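Local coordinates for snaclec convulxin subunit alpha (Crotalus durissus, PDB 1UMR), which activates platelets by binding the collagen receptor glycoprotein VI, acting as one subunit of a snake-venom toxin of the snaclec family, at residues Ser6-Tyr11 with Cys15-Asn20; Ala47-Phe52 with Val128-Pro133; Trp55-Asn60 with Thr111-Trp116. One frame throughout, in Å; residues are numbered along the deposited sequence.

Overall arrangement
Starting at the N terminus, interaction 1 closes a short loop: 6-11 turns back on 15-20 as a beta hairpin at one edge of a four-stranded antiparallel sheet. The chain then enters helix 47-60, whose first half opens interaction 2 and whose last turns open interaction 3. Interaction 3 closes first, where 111-116, in the loop between strands 104-108 and 117-119, meets the helix; interaction 2 closes later, at strand 125-131, and so encloses it. Strand 125-131 pairs with strand 14-20, which joins interactions 1 and 2 through one sheet. Helix 47-60 thus links that sheet to the loop beside the second, three-stranded sheet.

Interaction 1: residues Ser6-Tyr11 with Cys15-Asn20; sequences SDWYYY and CYRIFN
C15 meets the first segment with its CB, which rests 3.9 Å from CE3 at the rim of the W8 indole. Its SG, disulfide-bonded to C4, lies at the edge of the Y10 ring. Next, Y16 carries the backbone pairing: Y16 N donates to Y9 O at 2.7 Å and Y9 N returns the bond to Y16 O at 2.8 Å. Y16 O also receives a CA-H...O contact from W8. The Y16 ring turns its edge to the carbonyl oxygens of Y9 and Y11, with CE1 3.8 Å from Y11 CB. Y9 and Y16 are a hydrogen-bonded antiparallel pair, Y10 and C15 a non-hydrogen-bonded one, and together they make the N-terminal beta hairpin of the C-type lectin fold; on its other side, strand 14-20 pairs with strand 125-131. R17 sets its CB over the centre of the W8 six-membered ring, 3.8 Å from that centroid and 17° off the normal, a CH-pi contact. With CG trans to the backbone N (chi1 179°) and an extended chain, R17 runs alongside D7. Its guanidinium has D7 CB over one face and F19 CE1 over the opposite one. The salt bridge from D7 OD1 to R17 NH2 is long, 3.6 Å, and the oxygen lies well out of the guanidinium plane, so charge attraction alone acts there. F19 presents its edge to the W8 face in an offset edge-to-face pair, centroids 5.9 Å apart and planes at 68°; F131 meets W8 edge-to-face as well.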
loop_
_atom_site.group_PDB
_atom_site.type_symbol
_atom_site.label_atom_id
_atom_site.label_comp_id
_atom_site.label_asym_id
_atom_site.label_seq_id
_atom_site.Cartn_x
_atom_site.Cartn_y
_atom_site.Cartn_z
ATOM N N SER A 6 13.705 52.132 -33.354
ATOM C CA SER A 6 13.942 53.237 -32.432
ATOM C C SER A 6 12.832 53.315 -31.366
ATOM O O SER A 6 11.634 53.252 -31.685
ATOM C CB SER A 6 13.892 54.520 -33.237
ATOM O OG SER A 6 14.877 54.464 -34.229
ATOM N N ASP A 7 13.253 53.517 -30.132
ATOM C CA ASP A 7 12.363 53.677 -28.981
ATOM C C ASP A 7 11.818 52.298 -28.514
ATOM O O ASP A 7 10.878 52.235 -27.683
ATOM C CB ASP A 7 11.216 54.641 -29.270
ATOM C CG ASP A 7 11.692 56.098 -29.519
ATOM O OD1 ASP A 7 11.202 56.750 -30.520
ATOM O OD2 ASP A 7 12.561 56.645 -28.790
ATOM N N TRP A 8 12.344 51.210 -29.069
ATOM C CA TRP A 8 11.921 49.916 -28.558
ATOM C C TRP A 8 13.046 49.400 -27.725
ATOM O O TRP A 8 14.171 49.631 -27.987
ATOM C CB TRP A 8 11.606 48.943 -29.702
ATOM C CG TRP A 8 10.320 49.262 -30.431
ATOM C CD1 TRP A 8 10.069 50.348 -31.206
ATOM C CD2 TRP A 8 9.091 48.549 -30.318
ATOM N NE1 TRP A 8 8.764 50.339 -31.632
ATOM C CE2 TRP A 8 8.131 49.260 -31.077
ATOM C CE3 TRP A 8 8.692 47.381 -29.613
ATOM C CZ2 TRP A 8 6.818 48.800 -31.256
ATOM C CZ3 TRP A 8 7.352 46.960 -29.712
ATOM C CH2 TRP A 8 6.444 47.656 -30.560
ATOM N N TYR A 9 12.771 48.653 -26.705
ATOM C CA TYR A 9 13.874 48.014 -26.071
ATOM C C TYR A 9 13.957 46.543 -26.459
ATOM O O TYR A 9 12.899 45.856 -26.622
ATOM C CB TYR A 9 13.684 48.126 -24.586
ATOM C CG TYR A 9 13.798 49.513 -24.055
ATOM C CD1 TYR A 9 12.816 50.494 -24.387
ATOM C CD2 TYR A 9 14.894 49.866 -23.221
ATOM C CE1 TYR A 9 12.916 51.805 -23.881
ATOM C CE2 TYR A 9 15.047 51.235 -22.730
ATOM C CZ TYR A 9 14.033 52.164 -23.048
ATOM O OH TYR A 9 14.093 53.440 -22.597
ATOM N N TYR A 10 15.210 46.096 -26.581
ATOM C CA TYR A 10 15.634 44.713 -26.745
ATOM C C TYR A 10 15.877 44.025 -25.431
ATOM O O TYR A 10 16.724 44.454 -24.663
ATOM C CB TYR A 10 16.943 44.569 -27.599
ATOM C CG TYR A 10 17.027 43.146 -28.167
ATOM C CD1 TYR A 10 15.931 42.549 -28.833
ATOM C CD2 TYR A 10 18.108 42.344 -27.897
ATOM C CE1 TYR A 10 15.945 41.282 -29.269
ATOM C CE2 TYR A 10 18.137 41.034 -28.373
ATOM C CZ TYR A 10 17.064 40.497 -29.013
ATOM O OH TYR A 10 17.192 39.169 -29.453
ATOM N N TYR A 11 15.125 42.951 -25.167
ATOM C CA TYR A 11 15.317 42.097 -23.954
ATOM C C TYR A 11 15.033 40.609 -24.273
ATOM O O TYR A 11 14.049 40.278 -24.896
ATOM C CB TYR A 11 14.483 42.532 -22.775
ATOM C CG TYR A 11 14.629 41.540 -21.622
ATOM C CD1 TYR A 11 15.801 41.468 -20.902
ATOM C CD2 TYR A 11 13.650 40.541 -21.401
ATOM C CE1 TYR A 11 15.996 40.494 -19.840
ATOM C CE2 TYR A 11 13.833 39.515 -20.421
ATOM C CZ TYR A 11 14.998 39.531 -19.638
ATOM O OH TYR A 11 15.138 38.606 -18.665
ATOM N N CYS A 15 11.486 42.523 -28.842
ATOM C CA CYS A 15 11.418 43.943 -28.666
ATOM C C CYS A 15 10.124 44.348 -27.866
ATOM O O CYS A 15 9.087 43.775 -28.064
ATOM C CB CYS A 15 11.403 44.647 -30.019
ATOM S SG CYS A 15 12.674 44.195 -31.187
ATOM N N TYR A 16 10.240 45.381 -27.025
ATOM C CA TYR A 16 9.177 45.987 -26.207
ATOM C C TYR A 16 9.067 47.531 -26.312
ATOM O O TYR A 16 10.001 48.234 -26.679
ATOM C CB TYR A 16 9.436 45.674 -24.729
ATOM C CG TYR A 16 9.613 44.216 -24.394
ATOM C CD1 TYR A 16 10.801 43.584 -24.699
ATOM C CD2 TYR A 16 8.555 43.445 -23.760
ATOM C CE1 TYR A 16 11.029 42.290 -24.381
ATOM C CE2 TYR A 16 8.720 42.126 -23.423
ATOM C CZ TYR A 16 10.029 41.529 -23.743
ATOM O OH TYR A 16 10.341 40.232 -23.430
ATOM N N ARG A 17 7.915 48.085 -25.963
ATOM C CA ARG A 17 7.814 49.549 -25.893
ATOM C C ARG A 17 6.491 49.912 -25.240
ATOM O O ARG A 17 5.486 49.372 -25.626
ATOM C CB ARG A 17 7.887 50.174 -27.270
ATOM C CG ARG A 17 7.756 51.713 -27.108
ATOM C CD ARG A 17 7.662 52.388 -28.487
ATOM N NE ARG A 17 7.780 53.846 -28.659
ATOM C CZ ARG A 17 7.687 54.415 -29.905
ATOM N NH1 ARG A 17 7.548 53.630 -31.014
ATOM N NH2 ARG A 17 7.740 55.730 -30.065
ATOM N N ILE A 18 6.502 50.763 -24.210
ATOM C CA ILE A 18 5.286 51.366 -23.706
ATOM C C ILE A 18 4.798 52.518 -24.584
ATOM O O ILE A 18 5.547 53.400 -24.945
ATOM C CB ILE A 18 5.432 51.757 -22.259
ATOM C CG1 ILE A 18 4.216 52.556 -21.736
ATOM C CG2 ILE A 18 6.813 52.428 -21.931
ATOM C CD1 ILE A 18 4.364 52.612 -20.284
ATOM N N PHE A 19 3.550 52.480 -25.005
ATOM C CA PHE A 19 3.005 53.669 -25.678
ATOM C C PHE A 19 2.243 54.566 -24.661
ATOM O O PHE A 19 1.236 54.150 -24.093
ATOM C CB PHE A 19 2.146 53.268 -26.879
ATOM C CG PHE A 19 2.966 52.712 -27.979
ATOM C CD1 PHE A 19 3.481 53.577 -28.992
ATOM C CD2 PHE A 19 3.435 51.383 -27.916
ATOM C CE1 PHE A 19 4.317 53.096 -29.963
ATOM C CE2 PHE A 19 4.250 50.877 -28.966
ATOM C CZ PHE A 19 4.737 51.742 -29.974
ATOM N N ASN A 20 2.719 55.785 -24.433
ATOM C CA ASN A 20 1.938 56.670 -23.630
ATOM C C ASN A 20 0.770 57.310 -24.342
ATOM O O ASN A 20 0.802 58.485 -24.602
ATOM C CB ASN A 20 2.854 57.718 -23.151
ATOM C CG ASN A 20 3.773 57.211 -22.055
ATOM O OD1 ASN A 20 3.385 56.958 -20.815
ATOM N ND2 ASN A 20 5.062 57.123 -22.449
#

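Interaction 2: residues Ala47-Phe52 with Val128-Pro133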
loop_
_atom_site.group_PDB
_atom_site.type_symbol
_atom_site.label_atom_id
_atom_site.label_comp_id
_atom_site.label_asym_id
_atom_site.label_seq_id
_atom_site.Cartn_x
_atom_site.Cartn_y
_atom_site.Cartn_z
ATOM N N ALA A 47 9.759 35.619 -14.174
ATOM C CA ALA A 47 10.113 36.639 -13.175
ATOM C C ALA A 47 11.172 37.542 -13.782
ATOM O O ALA A 47 11.020 38.760 -13.786
ATOM C CB ALA A 47 10.499 35.990 -11.791
ATOM N N LYS A 48 12.116 36.979 -14.519
ATOM C CA LYS A 48 13.123 37.884 -15.125
ATOM C C LYS A 48 12.485 38.840 -16.130
ATOM O O LYS A 48 12.894 39.992 -16.199
ATOM C CB LYS A 48 14.305 37.120 -15.797
ATOM C CG LYS A 48 15.318 36.349 -14.860
ATOM C CD LYS A 48 16.078 35.188 -15.666
ATOM C CE LYS A 48 17.295 34.441 -14.941
ATOM N NZ LYS A 48 18.164 33.563 -15.965
ATOM N N GLU A 49 11.539 38.361 -16.948
ATOM C CA GLU A 49 10.893 39.225 -17.932
ATOM C C GLU A 49 9.904 40.206 -17.201
ATOM O O GLU A 49 9.814 41.345 -17.572
ATOM C CB GLU A 49 10.243 38.406 -19.051
ATOM C CG GLU A 49 9.457 39.191 -20.062
ATOM C CD GLU A 49 8.639 38.336 -21.057
ATOM O OE1 GLU A 49 8.512 38.786 -22.229
ATOM O OE2 GLU A 49 8.083 37.239 -20.699
ATOM N N ALA A 50 9.254 39.795 -16.117
ATOM C CA ALA A 50 8.469 40.774 -15.306
ATOM C C ALA A 50 9.355 41.877 -14.823
ATOM O O ALA A 50 9.009 43.042 -14.969
ATOM C CB ALA A 50 7.684 40.113 -14.033
ATOM N N ASP A 51 10.472 41.515 -14.181
ATOM C CA ASP A 51 11.548 42.494 -13.825
ATOM C C ASP A 51 11.890 43.477 -14.980
ATOM O O ASP A 51 11.738 44.728 -14.827
ATOM C CB ASP A 51 12.811 41.749 -13.397
ATOM C CG ASP A 51 13.837 42.667 -12.780
ATOM O OD1 ASP A 51 13.808 42.891 -11.573
ATOM O OD2 ASP A 51 14.720 43.265 -13.415
ATOM N N PHE A 52 12.227 42.930 -16.162
ATOM C CA PHE A 52 12.684 43.806 -17.252
ATOM C C PHE A 52 11.511 44.725 -17.655
ATOM O O PHE A 52 11.698 45.923 -17.841
ATOM C CB PHE A 52 13.116 43.086 -18.511
ATOM C CG PHE A 52 13.153 44.027 -19.678
ATOM C CD1 PHE A 52 14.266 44.902 -19.845
ATOM C CD2 PHE A 52 12.059 44.120 -20.547
ATOM C CE1 PHE A 52 14.261 45.904 -20.853
ATOM C CE2 PHE A 52 12.049 45.027 -21.596
ATOM C CZ PHE A 52 13.103 46.005 -21.735
ATOM N N VAL A 128 1.759 48.353 -23.105
ATOM C CA VAL A 128 3.046 47.892 -23.595
ATOM C C VAL A 128 2.893 46.957 -24.744
ATOM O O VAL A 128 2.044 46.097 -24.679
ATOM C CB VAL A 128 3.861 47.239 -22.434
ATOM C CG1 VAL A 128 5.270 46.656 -22.892
ATOM C CG2 VAL A 128 4.090 48.266 -21.387
ATOM N N CYS A 129 3.674 47.157 -25.827
ATOM C CA CYS A 129 3.716 46.245 -26.978
ATOM C C CYS A 129 4.935 45.282 -26.943
ATOM O O CYS A 129 5.996 45.609 -26.378
ATOM C CB CYS A 129 3.743 46.994 -28.276
ATOM S SG CYS A 129 2.188 47.858 -28.616
ATOM N N LYS A 130 4.776 44.083 -27.483
ATOM C CA LYS A 130 5.865 43.097 -27.557
ATOM C C LYS A 130 5.852 42.359 -28.873
ATOM O O LYS A 130 4.806 42.095 -29.456
ATOM C CB LYS A 130 5.912 42.155 -26.350
ATOM C CG LYS A 130 6.686 40.791 -26.537
ATOM C CD LYS A 130 6.395 39.880 -25.312
ATOM C CE LYS A 130 7.058 38.458 -25.397
ATOM N NZ LYS A 130 6.989 37.710 -24.115
ATOM N N PHE A 131 7.034 42.129 -29.421
ATOM C CA PHE A 131 7.172 41.317 -30.627
ATOM C C PHE A 131 8.563 40.708 -30.765
ATOM O O PHE A 131 9.482 41.169 -30.101
ATOM C CB PHE A 131 6.815 42.107 -31.864
ATOM C CG PHE A 131 7.899 42.941 -32.403
ATOM C CD1 PHE A 131 7.965 44.306 -32.134
ATOM C CD2 PHE A 131 8.789 42.400 -33.313
ATOM C CE1 PHE A 131 8.936 45.144 -32.693
ATOM C CE2 PHE A 131 9.763 43.176 -33.921
ATOM C CZ PHE A 131 9.847 44.589 -33.627
ATOM N N PRO A 132 8.691 39.619 -31.542
ATOM C CA PRO A 132 10.001 38.963 -31.733
ATOM C C PRO A 132 10.652 39.419 -33.034
ATOM O O PRO A 132 10.124 39.116 -34.051
ATOM C CB PRO A 132 9.638 37.518 -31.855
ATOM C CG PRO A 132 8.136 37.517 -32.578
ATOM C CD PRO A 132 7.582 38.919 -32.249
ATOM N N PRO A 133 11.776 40.126 -33.010
ATOM C CA PRO A 133 12.443 40.622 -34.239
ATOM C C PRO A 133 12.964 39.407 -34.950
ATOM O O PRO A 133 13.004 38.368 -34.297
ATOM C CB PRO A 133 13.648 41.426 -33.674
ATOM C CG PRO A 133 14.003 40.637 -32.428
ATOM C CD PRO A 133 12.517 40.519 -31.814
#
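E49 and K130 meet in a salt bridge, the single direct contact between 47-52 and 128-133, which joins the first turns of helix 47-60 to strand 125-131 of the C-type lectin fold. The two side chains arrive from opposite directions and bridge a gap of 11.5 Å between E49 CA and K130 CA. Each leaves its backbone with CG trans to N, chi1 175° for E49 and 160° for K130, and each continues extended, which brings the charged ends together midway. The bond itself is short: K130 NZ donates to E49 OE1 at 2.7 Å, and the oxygen receives it on its syn lone pair, the side facing OE2. NZ is not shared evenly, since E49 OE2 stands 3.6 Å from K130 NZ.

Further hydrogen bonds hold both ends. OE1 of E49 also hydrogen-bonds the hydroxyl of Y16, and OE2 accepts from the backbone N of K45. K130 NZ also bonds S43 OG, and the backbone N of E49 reaches S46 OG, just ahead of the helix.

By packing, the K130 side chain lies against Y16 and H14 of strand 14-20, and the E49 side chain touches Y11.

Both residues are buried, so the opposite charges probably offset each other, with Y16, K45 and S43 supplying further polar partners. The partners at both carboxylate oxygens, and the position of E49 in the first turn of the helix, would be expected to favour a negatively charged carboxylate and with it the ion pair.

Interaction 3: residues Trp55-Asn60 with Thr111-Trp116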
loop_
_atom_site.group_PDB
_atom_site.type_symbol
_atom_site.label_atom_id
_atom_site.label_comp_id
_atom_site.label_asym_id
_atom_site.label_seq_id
_atom_site.Cartn_x
_atom_site.Cartn_y
_atom_site.Cartn_z
ATOM N N TRP A 55 10.937 47.653 -14.953
ATOM C CA TRP A 55 11.960 48.654 -15.168
ATOM C C TRP A 55 11.633 49.440 -16.391
ATOM O O TRP A 55 11.518 50.665 -16.312
ATOM C CB TRP A 55 13.307 47.956 -15.248
ATOM C CG TRP A 55 14.433 48.843 -15.525
ATOM C CD1 TRP A 55 15.338 49.419 -14.597
ATOM C CD2 TRP A 55 14.874 49.245 -16.825
ATOM N NE1 TRP A 55 16.272 50.164 -15.287
ATOM C CE2 TRP A 55 16.018 50.094 -16.641
ATOM C CE3 TRP A 55 14.411 48.996 -18.137
ATOM C CZ2 TRP A 55 16.689 50.698 -17.723
ATOM C CZ3 TRP A 55 15.084 49.583 -19.216
ATOM C CH2 TRP A 55 16.204 50.444 -18.994
ATOM N N MET A 56 11.401 48.781 -17.532
ATOM C CA MET A 56 11.217 49.588 -18.732
ATOM C C MET A 56 10.033 50.544 -18.525
ATOM O O MET A 56 10.067 51.708 -18.949
ATOM C CB MET A 56 11.016 48.735 -19.984
ATOM C CG MET A 56 11.073 49.536 -21.180
ATOM S SD MET A 56 10.354 48.736 -22.659
ATOM C CE MET A 56 8.582 48.653 -22.264
ATOM N N VAL A 57 8.973 50.074 -17.875
ATOM C CA VAL A 57 7.811 50.939 -17.811
ATOM C C VAL A 57 8.097 52.092 -16.817
ATOM O O VAL A 57 7.762 53.276 -17.073
ATOM C CB VAL A 57 6.612 50.160 -17.320
ATOM C CG1 VAL A 57 5.372 51.183 -16.880
ATOM C CG2 VAL A 57 6.201 49.008 -18.367
ATOM N N THR A 58 8.719 51.745 -15.677
ATOM C CA THR A 58 9.185 52.765 -14.748
ATOM C C THR A 58 9.948 53.911 -15.439
ATOM O O THR A 58 9.729 55.098 -15.136
ATOM C CB THR A 58 9.955 52.114 -13.644
ATOM O OG1 THR A 58 8.992 51.562 -12.740
ATOM C CG2 THR A 58 10.611 53.144 -12.713
ATOM N N GLN A 59 10.794 53.566 -16.401
ATOM C CA GLN A 59 11.629 54.578 -17.034
ATOM C C GLN A 59 10.947 55.262 -18.149
ATOM O O GLN A 59 11.529 56.185 -18.631
ATOM C CB GLN A 59 12.972 54.052 -17.654
ATOM C CG GLN A 59 13.809 53.140 -16.781
ATOM C CD GLN A 59 14.256 53.835 -15.542
ATOM O OE1 GLN A 59 14.811 54.907 -15.676
ATOM N NE2 GLN A 59 13.987 53.253 -14.320
ATOM N N ASN A 60 9.802 54.805 -18.676
ATOM C CA ASN A 60 9.289 55.544 -19.837
ATOM C C ASN A 60 7.893 55.975 -19.654
ATOM O O ASN A 60 7.321 56.685 -20.506
ATOM C CB ASN A 60 9.484 54.803 -21.160
ATOM C CG ASN A 60 11.015 54.487 -21.439
ATOM O OD1 ASN A 60 11.604 55.078 -22.324
ATOM N ND2 ASN A 60 11.629 53.600 -20.636
ATOM N N THR A 111 2.680 49.780 -7.435
ATOM C CA THR A 111 3.261 48.564 -6.933
ATOM C C THR A 111 4.544 48.144 -7.708
ATOM O O THR A 111 5.005 46.973 -7.715
ATOM C CB THR A 111 2.086 47.635 -6.954
ATOM O OG1 THR A 111 2.150 46.814 -5.820
ATOM C CG2 THR A 111 2.025 46.779 -8.172
ATOM N N GLY A 112 5.140 49.160 -8.348
ATOM C CA GLY A 112 6.410 48.970 -9.024
ATOM C C GLY A 112 6.252 48.269 -10.360
ATOM O O GLY A 112 7.207 47.651 -10.806
ATOM N N PHE A 113 5.062 48.382 -10.980
ATOM C CA PHE A 113 4.602 47.536 -12.083
ATOM C C PHE A 113 4.865 46.021 -11.924
ATOM O O PHE A 113 5.254 45.333 -12.853
ATOM C CB PHE A 113 5.133 48.094 -13.400
ATOM C CG PHE A 113 4.841 49.560 -13.571
ATOM C CD1 PHE A 113 5.815 50.517 -13.267
ATOM C CD2 PHE A 113 3.544 49.989 -13.899
ATOM C CE1 PHE A 113 5.555 51.889 -13.360
ATOM C CE2 PHE A 113 3.235 51.391 -14.040
ATOM C CZ PHE A 113 4.270 52.357 -13.759
ATOM N N ARG A 114 4.552 45.475 -10.761
ATOM C CA ARG A 114 4.855 44.073 -10.557
ATOM C C ARG A 114 3.730 43.054 -10.267
ATOM O O ARG A 114 3.871 41.832 -10.529
ATOM C CB ARG A 114 6.084 43.893 -9.625
ATOM C CG ARG A 114 7.281 44.142 -10.453
ATOM C CD ARG A 114 7.373 43.040 -11.539
ATOM N NE ARG A 114 8.622 42.493 -11.234
ATOM C CZ ARG A 114 8.958 41.293 -10.867
ATOM N NH1 ARG A 114 8.221 40.196 -10.908
ATOM N NH2 ARG A 114 10.213 41.223 -10.618
ATOM N N LYS A 115 2.575 43.396 -9.804
ATOM C CA LYS A 115 1.747 42.167 -9.913
ATOM C C LYS A 115 0.726 42.427 -10.955
ATOM O O LYS A 115 0.773 43.504 -11.513
ATOM C CB LYS A 115 1.191 41.721 -8.588
ATOM C CG LYS A 115 2.129 42.026 -7.433
ATOM C CD LYS A 115 2.915 40.762 -6.974
ATOM C CE LYS A 115 2.258 40.014 -5.783
ATOM N NZ LYS A 115 1.886 38.546 -6.179
ATOM N N TRP A 116 -0.140 41.460 -11.263
ATOM C CA TRP A 116 -1.101 41.668 -12.296
ATOM C C TRP A 116 -2.460 41.869 -11.668
ATOM O O TRP A 116 -2.873 41.090 -10.742
ATOM C CB TRP A 116 -1.176 40.448 -13.244
ATOM C CG TRP A 116 0.110 40.021 -13.867
ATOM C CD1 TRP A 116 1.204 40.765 -14.042
ATOM C CD2 TRP A 116 0.412 38.708 -14.402
ATOM N NE1 TRP A 116 2.178 39.999 -14.630
ATOM C CE2 TRP A 116 1.692 38.741 -14.873
ATOM C CE3 TRP A 116 -0.279 37.528 -14.480
ATOM C CZ2 TRP A 116 2.314 37.624 -15.438
ATOM C CZ3 TRP A 116 0.333 36.407 -15.052
ATOM C CH2 TRP A 116 1.616 36.464 -15.503
#
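F113 sets one face of its ring on V57 and its edge on T58, joining a loop of the C-type lectin fold, between strands 104-108 and 117-119, to the last turns of helix 47-60. The bond from CA to CB of F113 is directed toward the helix, and CG follows on the side of the backbone N, trans to the carbonyl carbon (chi1 -51°), which carries the ring to the helix surface. From CG onward every ring atom lies under V57 CG1. That methyl is 3.7 Å from F113 CG and 3.5 Å from F113 CZ at the tip. Because CG1 stands 3.3 Å from the F113 ring centroid and only 5° off the normal, this is a closely packed CH-pi contact over one face. V68 and L107, from strands 67-74 and 104-108, also touch the F113 side chain, as does A54 of the helix, so F113 sits between the helix and the three-stranded sheet. CD1 and CE1 form the rim that T58 approaches. Its hydroxyl oxygen, weakly hydrogen-bonded to the backbone oxygen of A54, lies at the edge in the ring plane, with T58 OG1 3.4 Å from F113 CD1 and 3.5 Å from F113 CE1.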